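Local structure of fibronectin type III domain-containing protein (Simiduia agarivorans, 6P2K) at residues Asp288-Gly291 against Leu292-Gly295. The protein probably hydrolyses the beta-1,4-glucan backbone of xyloglucan, as a glycoside hydrolase of family 74 built on seven-bladed beta-propellers. Residues are numbered along the deposited sequence; the frame is centred on the assembly and turned at random.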
# COMPACT_ATOMS: atom_id res chain seq x y z
N ASP B 288 43.34 -6.14 16.20
CA ASP B 288 42.55 -5.09 16.84
C ASP B 288 42.05 -4.06 15.83
O ASP B 288 42.78 -3.66 14.91
CB ASP B 288 43.37 -4.39 17.92
CG ASP B 288 43.65 -5.29 19.11
OD1 ASP B 288 42.69 -5.91 19.62
OD2 ASP B 288 44.82 -5.37 19.53
N ARG B 289 40.80 -3.62 16.01
CA ARG B 289 40.15 -2.64 15.14
C ARG B 289 40.08 -1.30 15.86
O ARG B 289 39.25 -1.10 16.75
CB ARG B 289 38.75 -3.11 14.75
CG ARG B 289 38.72 -4.38 13.91
CD ARG B 289 37.33 -4.62 13.33
NE ARG B 289 37.34 -5.73 12.38
CZ ARG B 289 37.70 -5.61 11.10
NH1 ARG B 289 38.07 -4.43 10.61
NH2 ARG B 289 37.70 -6.68 10.31
N PHE B 290 40.93 -0.36 15.44
CA PHE B 290 40.87 1.00 15.97
C PHE B 290 41.25 2.05 14.94
O PHE B 290 41.37 3.23 15.29
CB PHE B 290 41.79 1.15 17.20
CG PHE B 290 43.21 0.73 16.95
CD1 PHE B 290 44.10 1.57 16.31
CD2 PHE B 290 43.65 -0.51 17.37
CE1 PHE B 290 45.41 1.17 16.07
CE2 PHE B 290 44.95 -0.91 17.15
CZ PHE B 290 45.83 -0.07 16.50
N GLY B 291 41.43 1.66 13.68
CA GLY B 291 41.97 2.59 12.69
C GLY B 291 43.48 2.57 12.65
O GLY B 291 44.09 1.50 12.75
N LEU B 292 44.10 3.74 12.54
CA LEU B 292 45.54 3.82 12.36
C LEU B 292 46.07 5.09 13.03
O LEU B 292 45.47 6.16 12.89
CB LEU B 292 45.90 3.80 10.87
CG LEU B 292 47.37 3.90 10.44
CD1 LEU B 292 48.18 2.75 11.03
CD2 LEU B 292 47.46 3.89 8.92
N TYR B 293 47.18 4.95 13.74
CA TYR B 293 47.78 6.06 14.48
C TYR B 293 48.99 6.62 13.74
O TYR B 293 49.77 5.88 13.13
CB TYR B 293 48.25 5.60 15.87
CG TYR B 293 47.17 5.44 16.91
CD1 TYR B 293 46.60 6.55 17.53
CD2 TYR B 293 46.75 4.18 17.31
CE1 TYR B 293 45.63 6.40 18.51
CE2 TYR B 293 45.78 4.02 18.27
CZ TYR B 293 45.22 5.13 18.87
OH TYR B 293 44.26 4.96 19.84
N GLU B 294 49.14 7.94 13.80
CA GLU B 294 50.39 8.61 13.48
C GLU B 294 50.85 9.39 14.70
O GLU B 294 50.08 10.18 15.26
CB GLU B 294 50.26 9.54 12.27
CG GLU B 294 51.56 10.26 11.93
CD GLU B 294 51.52 10.97 10.59
OE1 GLU B 294 50.58 11.77 10.37
OE2 GLU B 294 52.42 10.73 9.76
N GLY B 295 52.08 9.15 15.13
CA GLY B 295 52.65 9.82 16.28
C GLY B 295 53.72 10.81 15.87
O GLY B 295 54.45 10.59 14.91
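Glu-294 OE2 is gripped twice, by a salt bridge from Arg-347 NH2 and a hydrogen bond with Tyr-338 OH, just beyond Tyr-293, whose ring packs against Phe-290. No hydrogen bond joins 288-291 to 292-295; their side-chain contact is apolar. Phe-290 CE1 lies 3.5 Å from Tyr-293 CD2. Next to this pair, Phe-290 CD1 is 3.6 Å from Tyr-293 CE2. The CD1-CE1 bond of Phe-290 therefore lies against the CD2-CE2 bond of Tyr-293. The planes are inclined at 37° and the centroids are 5.4 Å apart, an oblique pairing. The two side chains cross at about a right angle. Phe-290 has CG between its backbone N and carbonyl carbon (chi1 54°), which turns the ring forward along the chain to Tyr-293.

The residues form the entry into strand 292-300, the third strand of a four-stranded antiparallel propeller blade. The loop arrives from strand 278-285. Gly-291 makes the turn with a positive phi of 88°. A beta carbon there would lie 2.7 Å from Leu-292 N and press on the carbonyl O of Phe-290. That O accepts a hydrogen bond from Lys-312 NZ. With an alanine at Phe-290 the tyrosine would probably lose its neighbour at CD2 and CE2, and its ring would be held less firmly on that side.

Leu-292 points to the other side of the strand from Tyr-293. It packs on Trp-314, Leu-282 and Val-349. The far end of the tyrosine is tethered separately, with Tyr-293 OH accepting a hydrogen bond from Glu-260 N.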